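PDB 6AK1: dimethyl-sulfide monooxygenase from Hyphomicrobium sulfonivorans, which oxidises dimethyl sulfide to methanethiol and formaldehyde with O2 and NADH, using FMN as cofactor, the first step in dimethyl sulfide degradation. Local coordinates for residues I5-F10 / G420-S425; G49-L54 / D407-I412; D380-W385 / P414-R419. One frame throughout, in Å; residues are numbered along the deposited sequence.

Contact 1. Residues I5-F10 / G420-S425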
ATOM      1  N   ILE A   5     -18.315   0.399   0.809  1.00 25.69           N
ATOM      2  CA  ILE A   5     -17.092   1.180   0.979  1.00 24.51           C
ATOM      3  C   ILE A   5     -15.995   0.286   1.559  1.00 27.51           C
ATOM      4  O   ILE A   5     -16.207  -0.422   2.552  1.00 26.94           O
ATOM      5  CB  ILE A   5     -17.350   2.403   1.869  1.00 22.82           C
ATOM      6  CG1 ILE A   5     -18.442   3.287   1.239  1.00 27.02           C
ATOM      7  CG2 ILE A   5     -16.083   3.188   2.072  1.00 21.16           C
ATOM      8  CD1 ILE A   5     -18.891   4.464   2.115  1.00 24.95           C
ATOM      9  N   VAL A   6     -14.823   0.305   0.925  1.00 24.11           N
ATOM     10  CA  VAL A   6     -13.683  -0.486   1.377  1.00 24.59           C
ATOM     11  C   VAL A   6     -12.937   0.296   2.451  1.00 26.79           C
ATOM     12  O   VAL A   6     -12.554   1.453   2.239  1.00 26.61           O
ATOM     13  CB  VAL A   6     -12.761  -0.836   0.194  1.00 25.86           C
ATOM     14  CG1 VAL A   6     -11.451  -1.442   0.697  1.00 28.92           C
ATOM     15  CG2 VAL A   6     -13.458  -1.804  -0.760  1.00 24.56           C
ATOM     16  N   LEU A   7     -12.723  -0.331   3.609  1.00 23.78           N
ATOM     17  CA  LEU A   7     -12.073   0.323   4.742  1.00 23.66           C
ATOM     18  C   LEU A   7     -10.715  -0.322   4.991  1.00 24.40           C
ATOM     19  O   LEU A   7     -10.641  -1.513   5.306  1.00 24.35           O
ATOM     20  CB  LEU A   7     -12.947   0.228   5.989  1.00 22.22           C
ATOM     21  CG  LEU A   7     -14.345   0.815   5.793  1.00 22.03           C
ATOM     22  CD1 LEU A   7     -15.241   0.505   6.984  1.00 20.32           C
ATOM     23  CD2 LEU A   7     -14.272   2.319   5.511  1.00 19.84           C
ATOM     24  N   ASN A   8      -9.651   0.460   4.840  1.00 24.98           N
ATOM     25  CA  ASN A   8      -8.288   0.017   5.098  1.00 23.46           C
ATOM     26  C   ASN A   8      -7.662   0.895   6.174  1.00 25.76           C
ATOM     27  O   ASN A   8      -7.885   2.115   6.199  1.00 21.52           O
ATOM     28  CB  ASN A   8      -7.398   0.106   3.844  1.00 22.63           C
ATOM     29  CG  ASN A   8      -7.799  -0.853   2.743  1.00 24.90           C
ATOM     30  OD1 ASN A   8      -8.516  -1.832   2.955  1.00 25.27           O
ATOM     31  ND2 ASN A   8      -7.297  -0.586   1.548  1.00 34.98           N
ATOM     32  N   ALA A   9      -6.847   0.283   7.034  1.00 17.83           N
ATOM     33  CA  ALA A   9      -5.990   1.048   7.927  1.00 23.35           C
ATOM     34  C   ALA A   9      -4.629   1.237   7.269  1.00 22.09           C
ATOM     35  O   ALA A   9      -4.008   0.275   6.812  1.00 22.69           O
ATOM     36  CB  ALA A   9      -5.833   0.365   9.290  1.00 21.51           C
ATOM     37  N   PHE A  10      -4.184   2.480   7.213  1.00 20.29           N
ATOM     38  CA  PHE A  10      -2.883   2.851   6.683  1.00 21.39           C
ATOM     39  C   PHE A  10      -1.930   2.999   7.868  1.00 22.74           C
ATOM     40  O   PHE A  10      -2.217   3.750   8.815  1.00 23.25           O
ATOM     41  CB  PHE A  10      -3.023   4.148   5.882  1.00 20.69           C
ATOM     42  CG  PHE A  10      -1.846   4.502   5.019  1.00 22.90           C
ATOM     43  CD1 PHE A  10      -1.204   3.548   4.240  1.00 23.64           C
ATOM     44  CD2 PHE A  10      -1.418   5.824   4.942  1.00 23.02           C
ATOM     45  CE1 PHE A  10      -0.123   3.899   3.433  1.00 26.77           C
ATOM     46  CE2 PHE A  10      -0.342   6.188   4.126  1.00 26.43           C
ATOM     47  CZ  PHE A  10       0.309   5.223   3.378  1.00 22.80           C
ATOM     48  N   GLY A 420     -26.021   1.281   4.959  1.00 30.09           N
ATOM     49  CA  GLY A 420     -25.805   0.202   4.011  1.00 28.74           C
ATOM     50  C   GLY A 420     -24.495   0.255   3.252  1.00 28.09           C
ATOM     51  O   GLY A 420     -24.379  -0.369   2.199  1.00 26.20           O
ATOM     52  N   ARG A 421     -23.492   0.964   3.761  1.00 28.37           N
ATOM     53  CA  ARG A 421     -22.253   1.166   3.019  1.00 29.84           C
ATOM     54  C   ARG A 421     -21.083   0.324   3.521  1.00 30.88           C
ATOM     55  O   ARG A 421     -20.111   0.145   2.782  1.00 34.71           O
ATOM     56  CB  ARG A 421     -21.846   2.643   3.061  1.00 27.61           C
ATOM     57  CG  ARG A 421     -22.878   3.630   2.524  1.00 32.74           C
ATOM     58  CD  ARG A 421     -23.493   3.193   1.198  1.00 30.56           C
ATOM     59  NE  ARG A 421     -22.565   3.165   0.063  1.00 27.88           N
ATOM     60  CZ  ARG A 421     -22.292   4.207  -0.710  1.00 27.55           C
ATOM     61  NH1 ARG A 421     -22.848   5.389  -0.451  1.00 29.29           N
ATOM     62  NH2 ARG A 421     -21.448   4.074  -1.730  1.00 28.68           N
ATOM     63  N   ALA A 422     -21.130  -0.179   4.748  1.00 29.62           N
ATOM     64  CA  ALA A 422     -20.036  -0.954   5.317  1.00 29.62           C
ATOM     65  C   ALA A 422     -20.532  -2.346   5.655  1.00 30.06           C
ATOM     66  O   ALA A 422     -21.676  -2.509   6.089  1.00 29.49           O
ATOM     67  CB  ALA A 422     -19.469  -0.289   6.583  1.00 24.12           C
ATOM     68  N   GLN A 423     -19.668  -3.346   5.455  1.00 29.23           N
ATOM     69  CA  GLN A 423     -20.026  -4.722   5.779  1.00 27.37           C
ATOM     70  C   GLN A 423     -20.014  -4.935   7.289  1.00 27.90           C
ATOM     71  O   GLN A 423     -19.269  -4.286   8.021  1.00 29.07           O
ATOM     72  CB  GLN A 423     -19.065  -5.710   5.104  1.00 25.65           C
ATOM     73  CG  GLN A 423     -17.596  -5.565   5.529  1.00 27.75           C
ATOM     74  CD  GLN A 423     -16.635  -6.417   4.693  1.00 28.74           C
ATOM     75  OE1 GLN A 423     -17.004  -6.947   3.642  1.00 31.26           O
ATOM     76  NE2 GLN A 423     -15.398  -6.556   5.170  1.00 25.81           N
ATOM     77  N   ASP A 424     -20.858  -5.851   7.759  1.00 26.57           N
ATOM     78  CA  ASP A 424     -20.825  -6.237   9.164  1.00 33.89           C
ATOM     79  C   ASP A 424     -20.370  -7.674   9.349  1.00 32.46           C
ATOM     80  O   ASP A 424     -20.505  -8.222  10.448  1.00 34.48           O
ATOM     81  CB  ASP A 424     -22.187  -6.019   9.833  1.00 33.73           C
ATOM     82  CG  ASP A 424     -23.299  -6.802   9.174  1.00 40.01           C
ATOM     83  OD1 ASP A 424     -23.021  -7.792   8.458  1.00 37.94           O
ATOM     84  OD2 ASP A 424     -24.468  -6.425   9.390  1.00 50.15           O
ATOM     85  N   SER A 425     -19.870  -8.301   8.288  1.00 33.73           N
ATOM     86  CA  SER A 425     -19.168  -9.572   8.378  1.00 33.14           C
ATOM     87  C   SER A 425     -18.323  -9.704   7.119  1.00 32.78           C
ATOM     88  O   SER A 425     -18.409  -8.889   6.199  1.00 33.77           O
ATOM     89  CB  SER A 425     -20.134 -10.748   8.546  1.00 29.71           C
ATOM     90  OG  SER A 425     -20.795 -11.033   7.332  1.00 33.45           O
TER
HETATM   91  O   HOH W   1     -17.093  -2.310   4.310  1.00 27.07           O
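Ile5 N donates a short, nearly straight hydrogen bond to Arg421 O (2.7 Å, 166° at the hydrogen), coming in almost along the C=O axis, where residues 420-425 pass the start of strand 6-12. A bridging water extends this link: it donates to Ile5 O at 2.7 Å and accepts from Gln423 N at 3.0 Å, so that both backbone polar atoms of Ile5 are tied to the loop. Beside the direct bond the Ile5 side chain lies against the root of Arg421, CD1 reaching CB of Arg421 at 3.6 Å and touching CG as well. CG1 of Ile5 stands anti to its own carbonyl carbon (chi1 -59°), which brings the CG1-CD1 branch obliquely across the arginine stem at CB and CG, and CG1 also lies over one face of the guanidinium. The arginine chain is bent at chi2 and chi3, and its head turns back to form salt bridges from NH1 to Glu383 and Asp387 and a hydrogen bond from NE to Lys3 O. Farther along, Leu7 CD1 meets Ala422 CB at 4.3 Å, a looser apolar touch. Gly420, with positive phi, closes helix 403-418 in a Schellman motif and lets the chain turn toward the strand. The contact thus joins the loop after the last barrel helix to the entrance of the first strand of a TIM barrel, as in bacterial luciferase-like monooxygenases.

Contact 2. Residues G49-L54 / D407-I412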
ATOM      1  N   GLY A  49     -13.961  -4.291  13.621  1.00 29.50           N
ATOM      2  CA  GLY A  49     -14.666  -3.401  12.724  1.00 25.36           C
ATOM      3  C   GLY A  49     -14.794  -3.888  11.298  1.00 30.28           C
ATOM      4  O   GLY A  49     -15.245  -3.114  10.445  1.00 31.36           O
ATOM      5  N   CYS A  50     -14.391  -5.134  11.006  1.00 30.44           N
ATOM      6  CA  CYS A  50     -14.501  -5.742   9.666  1.00 27.59           C
ATOM      7  C   CYS A  50     -13.801  -4.905   8.591  1.00 27.52           C
ATOM      8  O   CYS A  50     -14.248  -4.827   7.440  1.00 25.69           O
ATOM      9  CB  CYS A  50     -15.969  -5.992   9.289  1.00 29.21           C
ATOM     10  SG  CYS A  50     -16.820  -7.273  10.259  1.00 35.56           S
ATOM     11  N   PHE A  51     -12.687  -4.273   8.962  1.00 24.84           N
ATOM     12  CA  PHE A  51     -11.858  -3.593   7.972  1.00 23.09           C
ATOM     13  C   PHE A  51     -11.338  -4.596   6.943  1.00 23.96           C
ATOM     14  O   PHE A  51     -11.073  -5.762   7.252  1.00 21.06           O
ATOM     15  CB  PHE A  51     -10.674  -2.889   8.647  1.00 21.18           C
ATOM     16  CG  PHE A  51     -10.954  -1.466   9.077  1.00 26.85           C
ATOM     17  CD1 PHE A  51     -12.138  -1.129   9.725  1.00 24.14           C
ATOM     18  CD2 PHE A  51     -10.017  -0.465   8.841  1.00 21.93           C
ATOM     19  CE1 PHE A  51     -12.381   0.176  10.125  1.00 24.50           C
ATOM     20  CE2 PHE A  51     -10.249   0.848   9.246  1.00 26.10           C
ATOM     21  CZ  PHE A  51     -11.431   1.172   9.893  1.00 22.50           C
ATOM     22  N   ASP A  52     -11.165  -4.126   5.710  1.00 23.03           N
ATOM     23  CA  ASP A  52     -10.685  -5.018   4.661  1.00 24.74           C
ATOM     24  C   ASP A  52      -9.207  -5.361   4.828  1.00 25.09           C
ATOM     25  O   ASP A  52      -8.814  -6.514   4.606  1.00 21.01           O
ATOM     26  CB  ASP A  52     -10.945  -4.400   3.293  1.00 21.16           C
ATOM     27  CG  ASP A  52     -12.431  -4.366   2.961  1.00 25.03           C
ATOM     28  OD1 ASP A  52     -13.090  -3.361   3.316  1.00 25.68           O
ATOM     29  OD2 ASP A  52     -12.942  -5.352   2.376  1.00 23.45           O
ATOM     30  N   CYS A  53      -8.377  -4.397   5.230  1.00 22.39           N
ATOM     31  CA  CYS A  53      -6.948  -4.585   5.036  1.00 22.11           C
ATOM     32  C   CYS A  53      -6.148  -3.639   5.926  1.00 23.60           C
ATOM     33  O   CYS A  53      -6.557  -2.497   6.159  1.00 23.36           O
ATOM     34  CB  CYS A  53      -6.594  -4.379   3.546  1.00 24.94           C
ATOM     35  SG  CYS A  53      -4.896  -4.788   3.090  1.00 38.26           S
ATOM     36  N   LEU A  54      -4.997  -4.130   6.415  1.00 22.19           N
ATOM     37  CA  LEU A  54      -3.962  -3.291   7.019  1.00 23.00           C
ATOM     38  C   LEU A  54      -2.894  -3.015   5.959  1.00 21.25           C
ATOM     39  O   LEU A  54      -2.173  -3.922   5.539  1.00 24.91           O
ATOM     40  CB  LEU A  54      -3.355  -3.960   8.250  1.00 19.58           C
ATOM     41  CG  LEU A  54      -2.187  -3.250   8.950  1.00 19.63           C
ATOM     42  CD1 LEU A  54      -2.599  -1.944   9.630  1.00 17.87           C
ATOM     43  CD2 LEU A  54      -1.529  -4.187   9.961  1.00 19.68           C
ATOM     44  N   ASP A 407     -11.618   4.875  17.106  1.00 21.85           N
ATOM     45  CA  ASP A 407     -12.669   5.888  16.984  1.00 23.10           C
ATOM     46  C   ASP A 407     -13.486   5.688  15.708  1.00 26.61           C
ATOM     47  O   ASP A 407     -14.718   5.819  15.723  1.00 24.65           O
ATOM     48  CB  ASP A 407     -12.071   7.297  16.995  1.00 24.02           C
ATOM     49  CG  ASP A 407     -11.719   7.784  18.381  1.00 28.92           C
ATOM     50  OD1 ASP A 407     -12.103   7.127  19.379  1.00 31.55           O
ATOM     51  OD2 ASP A 407     -11.060   8.850  18.463  1.00 28.00           O
ATOM     52  N   PHE A 408     -12.818   5.386  14.589  1.00 21.52           N
ATOM     53  CA  PHE A 408     -13.550   5.102  13.357  1.00 23.44           C
ATOM     54  C   PHE A 408     -14.528   3.952  13.550  1.00 21.29           C
ATOM     55  O   PHE A 408     -15.698   4.043  13.158  1.00 23.82           O
ATOM     56  CB  PHE A 408     -12.590   4.781  12.214  1.00 20.77           C
ATOM     57  CG  PHE A 408     -13.226   4.901  10.861  1.00 20.23           C
ATOM     58  CD1 PHE A 408     -13.883   3.827  10.297  1.00 17.04           C
ATOM     59  CD2 PHE A 408     -13.195   6.113  10.170  1.00 21.49           C
ATOM     60  CE1 PHE A 408     -14.488   3.937   9.067  1.00 20.37           C
ATOM     61  CE2 PHE A 408     -13.800   6.227   8.928  1.00 19.60           C
ATOM     62  CZ  PHE A 408     -14.447   5.142   8.379  1.00 17.20           C
ATOM     63  N   ILE A 409     -14.064   2.853  14.148  1.00 23.94           N
ATOM     64  CA  ILE A 409     -14.946   1.709  14.360  1.00 25.10           C
ATOM     65  C   ILE A 409     -16.103   2.081  15.285  1.00 22.46           C
ATOM     66  O   ILE A 409     -17.260   1.765  15.005  1.00 23.72           O
ATOM     67  CB  ILE A 409     -14.142   0.513  14.898  1.00 25.68           C
ATOM     68  CG1 ILE A 409     -13.085   0.100  13.870  1.00 23.81           C
ATOM     69  CG2 ILE A 409     -15.075  -0.667  15.238  1.00 24.71           C
ATOM     70  CD1 ILE A 409     -12.110  -0.962  14.379  1.00 26.48           C
ATOM     71  N   ASP A 410     -15.818   2.789  16.377  1.00 24.53           N
ATOM     72  CA  ASP A 410     -16.854   3.060  17.374  1.00 26.80           C
ATOM     73  C   ASP A 410     -17.885   4.074  16.879  1.00 26.31           C
ATOM     74  O   ASP A 410     -19.088   3.902  17.106  1.00 25.50           O
ATOM     75  CB  ASP A 410     -16.211   3.552  18.676  1.00 25.41           C
ATOM     76  CG  ASP A 410     -15.383   2.467  19.360  1.00 27.05           C
ATOM     77  OD1 ASP A 410     -15.531   1.285  19.003  1.00 27.91           O
ATOM     78  OD2 ASP A 410     -14.586   2.795  20.252  1.00 28.23           O
ATOM     79  N   TYR A 411     -17.438   5.145  16.227  1.00 25.42           N
ATOM     80  CA  TYR A 411     -18.299   6.280  15.904  1.00 24.84           C
ATOM     81  C   TYR A 411     -18.816   6.278  14.470  1.00 27.82           C
ATOM     82  O   TYR A 411     -19.930   6.749  14.236  1.00 30.64           O
ATOM     83  CB  TYR A 411     -17.559   7.598  16.116  1.00 25.02           C
ATOM     84  CG  TYR A 411     -17.211   7.973  17.533  1.00 25.78           C
ATOM     85  CD1 TYR A 411     -18.175   8.484  18.389  1.00 25.12           C
ATOM     86  CD2 TYR A 411     -15.901   7.885  17.991  1.00 24.33           C
ATOM     87  CE1 TYR A 411     -17.855   8.857  19.668  1.00 24.06           C
ATOM     88  CE2 TYR A 411     -15.569   8.260  19.274  1.00 29.50           C
ATOM     89  CZ  TYR A 411     -16.559   8.753  20.110  1.00 29.96           C
ATOM     90  OH  TYR A 411     -16.255   9.149  21.392  1.00 32.43           O
ATOM     91  N   ILE A 412     -18.023   5.824  13.499  1.00 21.94           N
ATOM     92  CA  ILE A 412     -18.370   5.942  12.077  1.00 22.97           C
ATOM     93  C   ILE A 412     -18.944   4.640  11.510  1.00 25.36           C
ATOM     94  O   ILE A 412     -19.961   4.661  10.827  1.00 27.16           O
ATOM     95  CB  ILE A 412     -17.151   6.407  11.252  1.00 22.42           C
ATOM     96  CG1 ILE A 412     -16.581   7.720  11.799  1.00 22.55           C
ATOM     97  CG2 ILE A 412     -17.534   6.538   9.782  1.00 21.59           C
ATOM     98  CD1 ILE A 412     -17.638   8.774  12.118  1.00 22.36           C
TER
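The ring of Phe51 meets the ring of Phe408 at its own edge, Phe51 CZ lying 3.6 Å from Phe408 CD1. The planes stand almost perpendicular, at 89°, yet the approach is oblique, with centroids 5.8 Å apart. Gly49 O lies at the edge of the Phe51 ring, in its plane, while one face of Phe408 is covered by Ile412 CB, 3.9 Å above the ring centre. Phe408 CG is anti to the backbone N (chi1 -162°), a setting that carries the ring off the helix toward Phe51; Leu7 and Leu382 also pack on it. Ile409 fills the neighbouring position: CG1 comes obliquely to Phe51 CE1 at 3.8 Å, and CG2 rests on Gly49 CA at 3.7 Å. At Gly49 the backbones come close, its CA 5.4 Å from that of Ile409, and a CB there would collide with Ile409 CG1. Next to it Cys50, with positive phi, is the C-prime residue of the Schellman motif that ends helix 36-48, and the chain then runs through Phe51 into strand 53-57. This is apolar turn-to-helix packing on the outer layer of a TIM barrel, where the turn from the first helix to the second strand meets helix 403-418.

Contact 3. Residues D380-W385 / P414-R419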
ATOM      1  N   ASP A 380     -21.322  11.618   5.870  1.00 27.69           N
ATOM      2  CA  ASP A 380     -21.759  12.336   4.678  1.00 29.49           C
ATOM      3  C   ASP A 380     -20.597  12.532   3.711  1.00 29.31           C
ATOM      4  O   ASP A 380     -20.727  12.271   2.512  1.00 28.20           O
ATOM      5  CB  ASP A 380     -22.368  13.698   5.039  1.00 26.99           C
ATOM      6  CG  ASP A 380     -23.761  13.601   5.653  1.00 31.45           C
ATOM      7  OD1 ASP A 380     -24.375  12.510   5.645  1.00 34.62           O
ATOM      8  OD2 ASP A 380     -24.252  14.648   6.144  1.00 33.71           O
ATOM      9  N   GLU A 381     -19.449  13.008   4.213  1.00 27.10           N
ATOM     10  CA  GLU A 381     -18.334  13.299   3.312  1.00 28.24           C
ATOM     11  C   GLU A 381     -17.718  12.016   2.755  1.00 26.53           C
ATOM     12  O   GLU A 381     -17.313  11.978   1.588  1.00 25.08           O
ATOM     13  CB  GLU A 381     -17.272  14.160   4.015  1.00 30.23           C
ATOM     14  CG  GLU A 381     -16.498  15.067   3.031  1.00 41.34           C
ATOM     15  CD  GLU A 381     -15.180  15.642   3.573  1.00 44.22           C
ATOM     16  OE1 GLU A 381     -14.110  14.992   3.409  1.00 37.71           O
ATOM     17  OE2 GLU A 381     -15.211  16.761   4.138  1.00 44.27           O
ATOM     18  N   LEU A 382     -17.664  10.948   3.561  1.00 24.21           N
ATOM     19  CA  LEU A 382     -17.155   9.671   3.060  1.00 29.04           C
ATOM     20  C   LEU A 382     -17.987   9.173   1.882  1.00 29.46           C
ATOM     21  O   LEU A 382     -17.440   8.655   0.898  1.00 25.05           O
ATOM     22  CB  LEU A 382     -17.140   8.618   4.178  1.00 26.91           C
ATOM     23  CG  LEU A 382     -16.223   8.817   5.385  1.00 25.50           C
ATOM     24  CD1 LEU A 382     -16.323   7.611   6.332  1.00 24.83           C
ATOM     25  CD2 LEU A 382     -14.786   9.017   4.939  1.00 20.45           C
ATOM     26  N   GLU A 383     -19.314   9.311   1.972  1.00 28.77           N
ATOM     27  CA  GLU A 383     -20.181   8.946   0.854  1.00 31.03           C
ATOM     28  C   GLU A 383     -19.996   9.875  -0.335  1.00 29.02           C
ATOM     29  O   GLU A 383     -20.188   9.454  -1.480  1.00 29.54           O
ATOM     30  CB  GLU A 383     -21.645   8.948   1.288  1.00 31.34           C
ATOM     31  CG  GLU A 383     -21.972   7.825   2.254  1.00 29.48           C
ATOM     32  CD  GLU A 383     -23.466   7.570   2.341  1.00 35.09           C
ATOM     33  OE1 GLU A 383     -23.963   6.702   1.593  1.00 32.77           O
ATOM     34  OE2 GLU A 383     -24.144   8.250   3.147  1.00 32.96           O
ATOM     35  N   ARG A 384     -19.617  11.110  -0.082  1.00 27.06           N
ATOM     36  CA  ARG A 384     -19.377  12.051  -1.141  1.00 32.27           C
ATOM     37  C   ARG A 384     -18.112  11.674  -1.921  1.00 32.96           C
ATOM     38  O   ARG A 384     -18.138  11.691  -3.110  1.00 28.99           O
ATOM     39  CB  ARG A 384     -19.292  13.477  -0.621  1.00 32.36           C
ATOM     40  CG  ARG A 384     -20.084  14.499  -1.369  1.00 38.11           C
ATOM     41  CD  ARG A 384     -19.655  15.900  -1.009  1.00 38.80           C
ATOM     42  NE  ARG A 384     -19.333  16.682  -2.177  1.00 40.12           N
ATOM     43  CZ  ARG A 384     -18.462  17.668  -2.216  1.00 41.65           C
ATOM     44  NH1 ARG A 384     -17.795  18.014  -1.145  1.00 39.13           N
ATOM     45  NH2 ARG A 384     -18.258  18.298  -3.332  1.00 41.18           N
ATOM     46  N   TRP A 385     -17.023  11.336  -1.234  1.00 28.15           N
ATOM     47  CA  TRP A 385     -15.800  10.897  -1.903  1.00 27.80           C
ATOM     48  C   TRP A 385     -16.037   9.627  -2.710  1.00 23.39           C
ATOM     49  O   TRP A 385     -15.469   9.456  -3.789  1.00 26.50           O
ATOM     50  CB  TRP A 385     -14.683  10.645  -0.894  1.00 25.88           C
ATOM     51  CG  TRP A 385     -14.073  11.840  -0.216  1.00 24.61           C
ATOM     52  CD1 TRP A 385     -14.288  12.239   1.068  1.00 21.83           C
ATOM     53  CD2 TRP A 385     -13.094  12.740  -0.757  1.00 23.92           C
ATOM     54  NE1 TRP A 385     -13.522  13.336   1.359  1.00 25.08           N
ATOM     55  CE2 TRP A 385     -12.791  13.677   0.249  1.00 25.76           C
ATOM     56  CE3 TRP A 385     -12.467  12.861  -2.004  1.00 24.90           C
ATOM     57  CZ2 TRP A 385     -11.879  14.714   0.058  1.00 23.77           C
ATOM     58  CZ3 TRP A 385     -11.554  13.883  -2.191  1.00 22.51           C
ATOM     59  CH2 TRP A 385     -11.264  14.796  -1.162  1.00 26.37           C
ATOM     60  N   PRO A 414     -20.761   2.179  12.724  1.00 27.40           N
ATOM     61  CA  PRO A 414     -22.202   1.948  12.916  1.00 28.76           C
ATOM     62  C   PRO A 414     -23.062   2.820  12.021  1.00 31.29           C
ATOM     63  O   PRO A 414     -24.106   2.359  11.544  1.00 33.15           O
ATOM     64  CB  PRO A 414     -22.421   2.274  14.403  1.00 25.61           C
ATOM     65  CG  PRO A 414     -21.085   2.084  15.037  1.00 25.33           C
ATOM     66  CD  PRO A 414     -20.130   2.612  13.991  1.00 25.92           C
ATOM     67  N   GLU A 415     -22.650   4.071  11.777  1.00 29.93           N
ATOM     68  CA  GLU A 415     -23.410   4.946  10.888  1.00 28.64           C
ATOM     69  C   GLU A 415     -23.315   4.488   9.443  1.00 29.88           C
ATOM     70  O   GLU A 415     -24.311   4.534   8.717  1.00 27.40           O
ATOM     71  CB  GLU A 415     -22.928   6.388  11.005  1.00 28.87           C
ATOM     72  CG  GLU A 415     -23.672   7.363  10.083  1.00 35.86           C
ATOM     73  CD  GLU A 415     -25.156   7.508  10.434  1.00 38.18           C
ATOM     74  OE1 GLU A 415     -25.507   7.392  11.628  1.00 38.85           O
ATOM     75  OE2 GLU A 415     -25.970   7.734   9.517  1.00 40.59           O
ATOM     76  N   LEU A 416     -22.126   4.042   9.003  1.00 30.76           N
ATOM     77  CA  LEU A 416     -21.981   3.527   7.639  1.00 28.74           C
ATOM     78  C   LEU A 416     -22.764   2.229   7.454  1.00 30.19           C
ATOM     79  O   LEU A 416     -23.308   1.979   6.374  1.00 30.33           O
ATOM     80  CB  LEU A 416     -20.499   3.313   7.287  1.00 26.44           C
ATOM     81  CG  LEU A 416     -19.582   4.536   7.111  1.00 29.38           C
ATOM     82  CD1 LEU A 416     -18.131   4.121   6.836  1.00 25.13           C
ATOM     83  CD2 LEU A 416     -20.088   5.467   6.007  1.00 26.94           C
ATOM     84  N   ARG A 417     -22.818   1.385   8.489  1.00 29.17           N
ATOM     85  CA  ARG A 417     -23.598   0.152   8.392  1.00 31.80           C
ATOM     86  C   ARG A 417     -25.079   0.456   8.277  1.00 34.68           C
ATOM     87  O   ARG A 417     -25.788  -0.169   7.483  1.00 35.14           O
ATOM     88  CB  ARG A 417     -23.355  -0.745   9.610  1.00 28.59           C
ATOM     89  CG  ARG A 417     -22.032  -1.460   9.569  1.00 34.25           C
ATOM     90  CD  ARG A 417     -21.795  -2.318  10.801  1.00 30.98           C
ATOM     91  NE  ARG A 417     -20.480  -2.930  10.707  1.00 32.42           N
ATOM     92  CZ  ARG A 417     -19.945  -3.710  11.633  1.00 35.47           C
ATOM     93  NH1 ARG A 417     -20.614  -3.987  12.747  1.00 34.68           N
ATOM     94  NH2 ARG A 417     -18.738  -4.216  11.436  1.00 31.90           N
ATOM     95  N   LYS A 418     -25.564   1.409   9.072  1.00 32.92           N
ATOM     96  CA  LYS A 418     -26.967   1.793   8.994  1.00 36.28           C
ATOM     97  C   LYS A 418     -27.313   2.370   7.622  1.00 34.33           C
ATOM     98  O   LYS A 418     -28.410   2.126   7.110  1.00 34.88           O
ATOM     99  CB  LYS A 418     -27.287   2.778  10.122  1.00 32.61           C
ATOM    100  CG  LYS A 418     -28.283   3.875   9.757  1.00 48.91           C
ATOM    101  CD  LYS A 418     -28.946   4.478  11.008  1.00 49.66           C
ATOM    102  CE  LYS A 418     -30.010   5.492  10.623  1.00 44.74           C
ATOM    103  NZ  LYS A 418     -29.441   6.487   9.659  1.00 58.06           N
ATOM    104  N   ARG A 419     -26.389   3.095   6.996  1.00 31.65           N
ATOM    105  CA  ARG A 419     -26.594   3.581   5.631  1.00 33.89           C
ATOM    106  C   ARG A 419     -26.344   2.518   4.566  1.00 32.35           C
ATOM    107  O   ARG A 419     -26.417   2.840   3.374  1.00 29.75           O
ATOM    108  CB  ARG A 419     -25.686   4.783   5.345  1.00 29.67           C
ATOM    109  CG  ARG A 419     -25.889   5.946   6.285  1.00 34.83           C
ATOM    110  CD  ARG A 419     -24.974   7.105   5.946  1.00 33.36           C
ATOM    111  NE  ARG A 419     -25.176   8.212   6.872  1.00 30.75           N
ATOM    112  CZ  ARG A 419     -24.812   9.464   6.628  1.00 31.53           C
ATOM    113  NH1 ARG A 419     -24.230   9.772   5.472  1.00 27.38           N
ATOM    114  NH2 ARG A 419     -25.045  10.409   7.538  1.00 25.82           N
TER
HETATM  115  O   HOH W   2     -26.883   5.395   2.195  1.00 45.25           O
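Arg419 lays the edge of its guanidinium across Asp380, NH1 and NH2 both gripping the single oxygen OD1. NH1 reaches Asp380 OD1 at 2.7 Å on the anti lone pair, whereas NH2 meets the same atom at 2.9 Å from above the carboxylate plane, and both bonds are well bent. NH1 also donates to Glu383 OE2 at 2.8 Å, again on an anti lone pair, the carboxylate of Glu383 and the guanidinium turned 57° apart. The arginine chain is extended from CG to NE (chi2 -180°, chi3 -179°), which spans the gap to helix 375-388. Elsewhere on the same rim NE bonds Glu415 OE2, in the last turn of the helix just before it, at 2.8 Å; with the NH1 and NH2 bonds this should fix the group's rotation. A water donates to both Glu383 OE1 and Arg419 O. On the buried side of the salt bridges Leu382 CD1 touches Leu416 CD1 at 4.0 Å. With an alanine here, the carboxylates of Asp380, Glu383 and Glu415 would probably lose the positive group they share. The network links the end of helix 403-418 to helix 375-388: three acids share Arg419, helped by Arg421 at Glu383 and, at longer range, by Lys418 at Glu415, which probably offsets their mutual repulsion.

Overall arrangement
All three contacts lie on the same side of the chain's centre and away from the residues that probably bind FMN. The centres of contacts 1 and 2 are about 7 Å apart, those of 1 and 3 about 10 Å, and those of 2 and 3 about 12 Å. Contacts 2 and 3 share helix 403-418, and the loop that leaves it supplies contact 1. Contacts 1 and 2 reach neighbouring parallel strands, 6-12 and 53-57. Along the chain, both other contacts fall between the two segments of contact 1, while contacts 2 and 3 alternate. Helix 403-418 and its trailing loop therefore pack the beginning of the chain against helix 375-388 on the outside of the barrel.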